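Long-range contact in DUF4442 domain-containing protein (Pseudomonas aeruginosa, PDB 1SH8), which is of unknown function but belongs to the hotdog-fold superfamily and is probably a thioesterase: residues G50-P64 with M85-V99. Residues are numbered along the deposited sequence; the frame is centred on the assembly and turned at random.
Sequences GSMYAGALFTLAELP and MTLRFRRPAKGDIRV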
# COMPACT_ATOMS: atom_id res chain seq x y z
N GLY A 50 0.21 15.50 10.09
CA GLY A 50 0.19 15.02 11.46
C GLY A 50 -0.21 13.60 11.83
O GLY A 50 -0.43 13.33 13.01
N SER A 51 -0.30 12.69 10.86
CA SER A 51 -0.65 11.30 11.16
C SER A 51 0.16 10.36 10.26
O SER A 51 0.91 10.81 9.40
CB SER A 51 -2.15 11.05 10.98
OG SER A 51 -2.56 11.29 9.66
N MET A 52 0.01 9.05 10.46
CA MET A 52 0.77 8.09 9.67
C MET A 52 0.39 8.14 8.20
O MET A 52 -0.78 8.18 7.84
CB MET A 52 0.57 6.66 10.20
CG MET A 52 1.47 5.60 9.53
SD MET A 52 1.54 4.01 10.42
CE MET A 52 1.13 2.96 9.33
N TYR A 53 1.41 8.13 7.34
CA TYR A 53 1.19 8.15 5.91
C TYR A 53 0.47 6.86 5.48
O TYR A 53 0.77 5.78 5.99
CB TYR A 53 2.53 8.28 5.17
CG TYR A 53 2.39 8.14 3.67
CD1 TYR A 53 1.50 8.94 2.95
CD2 TYR A 53 3.09 7.15 2.97
CE1 TYR A 53 1.31 8.77 1.59
CE2 TYR A 53 2.90 6.97 1.60
CZ TYR A 53 2.01 7.78 0.92
OH TYR A 53 1.77 7.57 -0.41
N ALA A 54 -0.48 6.99 4.56
CA ALA A 54 -1.25 5.85 4.07
C ALA A 54 -0.40 4.66 3.63
O ALA A 54 -0.79 3.52 3.84
CB ALA A 54 -2.15 6.30 2.92
N GLY A 55 0.74 4.95 3.00
CA GLY A 55 1.63 3.90 2.53
C GLY A 55 2.22 3.08 3.66
O GLY A 55 2.48 1.88 3.50
N ALA A 56 2.45 3.73 4.80
CA ALA A 56 2.99 3.04 5.97
C ALA A 56 1.89 2.15 6.54
O ALA A 56 2.16 1.01 6.96
CB ALA A 56 3.46 4.05 7.00
N LEU A 57 0.66 2.66 6.57
CA LEU A 57 -0.47 1.87 7.07
C LEU A 57 -0.65 0.65 6.18
O LEU A 57 -0.86 -0.46 6.67
CB LEU A 57 -1.75 2.72 7.08
CG LEU A 57 -1.82 3.77 8.20
CD1 LEU A 57 -2.95 4.76 7.93
CD2 LEU A 57 -2.04 3.06 9.54
N PHE A 58 -0.55 0.84 4.87
CA PHE A 58 -0.70 -0.28 3.94
C PHE A 58 0.36 -1.34 4.19
O PHE A 58 0.07 -2.54 4.23
CB PHE A 58 -0.58 0.19 2.49
CG PHE A 58 -0.69 -0.93 1.49
CD1 PHE A 58 -1.93 -1.31 0.98
CD2 PHE A 58 0.44 -1.64 1.09
CE1 PHE A 58 -2.04 -2.38 0.07
CE2 PHE A 58 0.34 -2.72 0.20
CZ PHE A 58 -0.90 -3.09 -0.31
N THR A 59 1.61 -0.91 4.34
CA THR A 59 2.70 -1.84 4.56
C THR A 59 2.47 -2.66 5.83
O THR A 59 2.67 -3.87 5.84
CB THR A 59 4.04 -1.08 4.63
OG1 THR A 59 4.28 -0.44 3.37
CG2 THR A 59 5.19 -2.04 4.90
N LEU A 60 2.04 -1.99 6.90
CA LEU A 60 1.77 -2.68 8.16
C LEU A 60 0.66 -3.72 8.00
O LEU A 60 0.75 -4.83 8.51
CB LEU A 60 1.37 -1.68 9.24
CG LEU A 60 0.99 -2.31 10.59
CD1 LEU A 60 2.19 -3.06 11.16
CD2 LEU A 60 0.52 -1.24 11.55
N ALA A 61 -0.40 -3.33 7.29
CA ALA A 61 -1.55 -4.21 7.08
C ALA A 61 -1.28 -5.36 6.11
O ALA A 61 -1.86 -6.44 6.24
CB ALA A 61 -2.74 -3.40 6.58
N GLU A 62 -0.39 -5.13 5.15
CA GLU A 62 -0.07 -6.12 4.12
C GLU A 62 0.96 -7.19 4.54
O GLU A 62 0.82 -8.36 4.18
CB GLU A 62 0.44 -5.38 2.87
CG GLU A 62 0.60 -6.22 1.60
CD GLU A 62 1.82 -7.15 1.59
OE1 GLU A 62 2.87 -6.80 2.18
OE2 GLU A 62 1.72 -8.23 0.96
N LEU A 63 1.98 -6.77 5.28
CA LEU A 63 3.05 -7.68 5.68
C LEU A 63 2.67 -8.94 6.44
O LEU A 63 3.36 -9.96 6.34
CB LEU A 63 4.13 -6.90 6.45
CG LEU A 63 5.52 -7.52 6.32
CD1 LEU A 63 5.99 -7.42 4.88
CD2 LEU A 63 6.50 -6.80 7.23
N PRO A 64 1.57 -8.91 7.23
CA PRO A 64 1.22 -10.14 7.96
C PRO A 64 1.08 -11.36 7.05
O PRO A 64 1.28 -12.49 7.49
CB PRO A 64 -0.09 -9.76 8.64
CG PRO A 64 0.15 -8.32 9.00
CD PRO A 64 0.77 -7.77 7.71
N MET A 85 -6.07 -6.36 -2.32
CA MET A 85 -6.23 -5.89 -0.96
C MET A 85 -6.98 -4.58 -0.91
O MET A 85 -6.79 -3.70 -1.75
CB MET A 85 -4.85 -5.73 -0.32
CG MET A 85 -4.85 -5.27 1.14
SD MET A 85 -3.17 -5.33 1.89
CE MET A 85 -2.65 -6.86 1.45
N THR A 86 -7.86 -4.47 0.09
CA THR A 86 -8.64 -3.28 0.33
C THR A 86 -8.22 -2.76 1.69
O THR A 86 -8.11 -3.54 2.64
CB THR A 86 -10.15 -3.59 0.36
OG1 THR A 86 -10.57 -4.01 -0.95
CG2 THR A 86 -10.95 -2.36 0.79
N LEU A 87 -7.95 -1.46 1.78
CA LEU A 87 -7.55 -0.83 3.04
C LEU A 87 -8.53 0.32 3.31
O LEU A 87 -8.64 1.24 2.51
CB LEU A 87 -6.13 -0.28 2.94
CG LEU A 87 -5.56 0.41 4.19
CD1 LEU A 87 -5.54 -0.57 5.37
CD2 LEU A 87 -4.16 0.93 3.91
N ARG A 88 -9.25 0.24 4.43
CA ARG A 88 -10.22 1.27 4.78
C ARG A 88 -9.68 2.12 5.92
O ARG A 88 -9.30 1.61 6.97
CB ARG A 88 -11.55 0.60 5.20
CG ARG A 88 -12.08 -0.42 4.20
CD ARG A 88 -13.37 -1.07 4.69
NE ARG A 88 -13.61 -2.37 4.07
CZ ARG A 88 -14.11 -2.56 2.85
NH1 ARG A 88 -14.45 -1.52 2.09
NH2 ARG A 88 -14.27 -3.79 2.38
N PHE A 89 -9.66 3.43 5.71
CA PHE A 89 -9.14 4.36 6.71
C PHE A 89 -10.27 4.85 7.61
O PHE A 89 -11.25 5.42 7.13
CB PHE A 89 -8.45 5.53 5.98
CG PHE A 89 -7.37 5.08 5.03
CD1 PHE A 89 -6.11 4.72 5.51
CD2 PHE A 89 -7.62 5.00 3.66
CE1 PHE A 89 -5.11 4.27 4.63
CE2 PHE A 89 -6.63 4.54 2.77
CZ PHE A 89 -5.37 4.18 3.26
N ARG A 90 -10.12 4.62 8.91
CA ARG A 90 -11.14 5.00 9.88
C ARG A 90 -10.88 6.31 10.61
O ARG A 90 -11.81 7.10 10.83
CB ARG A 90 -11.31 3.88 10.91
CG ARG A 90 -11.59 2.51 10.30
CD ARG A 90 -12.72 2.56 9.27
NE ARG A 90 -13.23 1.21 9.01
CZ ARG A 90 -14.08 0.90 8.05
NH1 ARG A 90 -14.54 1.84 7.22
NH2 ARG A 90 -14.51 -0.35 7.93
N ARG A 91 -9.64 6.53 11.02
CA ARG A 91 -9.28 7.77 11.72
C ARG A 91 -7.78 8.03 11.65
O ARG A 91 -6.99 7.11 11.45
CB ARG A 91 -9.75 7.69 13.17
CG ARG A 91 -9.39 6.41 13.89
CD ARG A 91 -10.31 6.19 15.08
NE ARG A 91 -10.02 7.11 16.18
CZ ARG A 91 -10.88 7.41 17.15
NH1 ARG A 91 -12.10 6.88 17.14
NH2 ARG A 91 -10.53 8.24 18.12
N PRO A 92 -7.37 9.30 11.80
CA PRO A 92 -5.95 9.63 11.75
C PRO A 92 -5.16 8.71 12.67
O PRO A 92 -5.51 8.54 13.84
CB PRO A 92 -5.92 11.09 12.21
CG PRO A 92 -7.22 11.62 11.68
CD PRO A 92 -8.19 10.51 12.04
N ALA A 93 -4.09 8.11 12.15
CA ALA A 93 -3.27 7.19 12.93
C ALA A 93 -2.11 7.94 13.58
O ALA A 93 -1.15 8.31 12.90
CB ALA A 93 -2.75 6.07 12.03
N LYS A 94 -2.21 8.15 14.88
CA LYS A 94 -1.17 8.86 15.62
C LYS A 94 -0.38 7.90 16.51
O LYS A 94 -0.94 6.98 17.09
CB LYS A 94 -1.80 9.97 16.48
CG LYS A 94 -2.49 11.04 15.64
CD LYS A 94 -3.08 12.14 16.51
CE LYS A 94 -3.83 13.16 15.66
NZ LYS A 94 -2.95 13.83 14.67
N GLY A 95 0.93 8.14 16.58
CA GLY A 95 1.78 7.29 17.39
C GLY A 95 2.08 5.98 16.69
O GLY A 95 1.92 5.87 15.47
N ASP A 96 2.52 4.99 17.46
CA ASP A 96 2.84 3.68 16.91
C ASP A 96 1.55 2.91 16.64
O ASP A 96 0.61 2.95 17.43
CB ASP A 96 3.72 2.88 17.87
CG ASP A 96 5.10 3.50 18.05
OD1 ASP A 96 5.43 4.46 17.33
OD2 ASP A 96 5.85 3.00 18.91
N ILE A 97 1.53 2.19 15.52
CA ILE A 97 0.36 1.42 15.12
C ILE A 97 0.73 -0.06 15.04
O ILE A 97 1.83 -0.41 14.62
CB ILE A 97 -0.14 1.91 13.73
CG1 ILE A 97 -0.36 3.43 13.77
CG2 ILE A 97 -1.43 1.21 13.35
CD1 ILE A 97 -1.38 3.90 14.80
N ARG A 98 -0.20 -0.92 15.45
CA ARG A 98 0.05 -2.36 15.43
C ARG A 98 -1.04 -3.14 14.72
O ARG A 98 -2.13 -2.64 14.46
CB ARG A 98 0.16 -2.92 16.86
CG ARG A 98 1.27 -2.34 17.71
CD ARG A 98 1.45 -3.17 18.99
NE ARG A 98 0.26 -3.14 19.84
CZ ARG A 98 0.12 -3.88 20.95
NH1 ARG A 98 1.09 -4.70 21.34
NH2 ARG A 98 -0.99 -3.79 21.67
N VAL A 99 -0.71 -4.39 14.42
CA VAL A 99 -1.63 -5.31 13.78
C VAL A 99 -1.25 -6.72 14.19
O VAL A 99 -0.08 -7.02 14.44
CB VAL A 99 -1.56 -5.20 12.23
CG1 VAL A 99 -0.20 -5.68 11.74
CG2 VAL A 99 -2.68 -6.03 11.59
O HOH W 1 -0.49 15.21 14.86
O HOH W 2 -3.09 8.58 9.28
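L57 of helix 54-62 meets both arms of segment 85-99, which bends round the helix in a worked example of hotdog architecture: a helical sausage wrapped in an antiparallel bun. One methyl, CD1, lies at the edge of the F89 ring, 4.0 Å from CE1, while CD2 turns to the methyl of A93. At the next residue of the helix, L87 slips its CD2 against the backbone, 3.7 Å from F58 CA, and the same methyl lies near the plane of the F58 ring, at its edge. With CG of F58 anti to the backbone N (chi1 179°), the ring swings toward M85, whose sulfur makes an oblique Met-aromatic contact, SD 4.3 Å from the ring centroid; the F58 ring also stacks with F58 of the second subunit. M85 crosses E62 at about a right angle, its CE on the aliphatic CB and CG. On the strand 97-99 side, L60 is forked: its side chain crosses that of I97 at about a right angle, with CD2 3.6 Å from I97 CG2, and runs past V99 in the opposite direction, with CD1 against V99 CG1. Polar bonds gather at the loop before the helix, where M52 N donates to A93 O in the carbonyl plane at 2.8 Å. One water joins S51 OG, also hydrogen-bonded to N47, with M52 O and A93 N, and K94 NZ reaches G50 O from above its carbonyl plane. Directional bonds thus fix the entry loop, whereas apolar side chains seat the helix, and E62, bonded to Y53 of the second subunit, carries its polar end into the dimer interface.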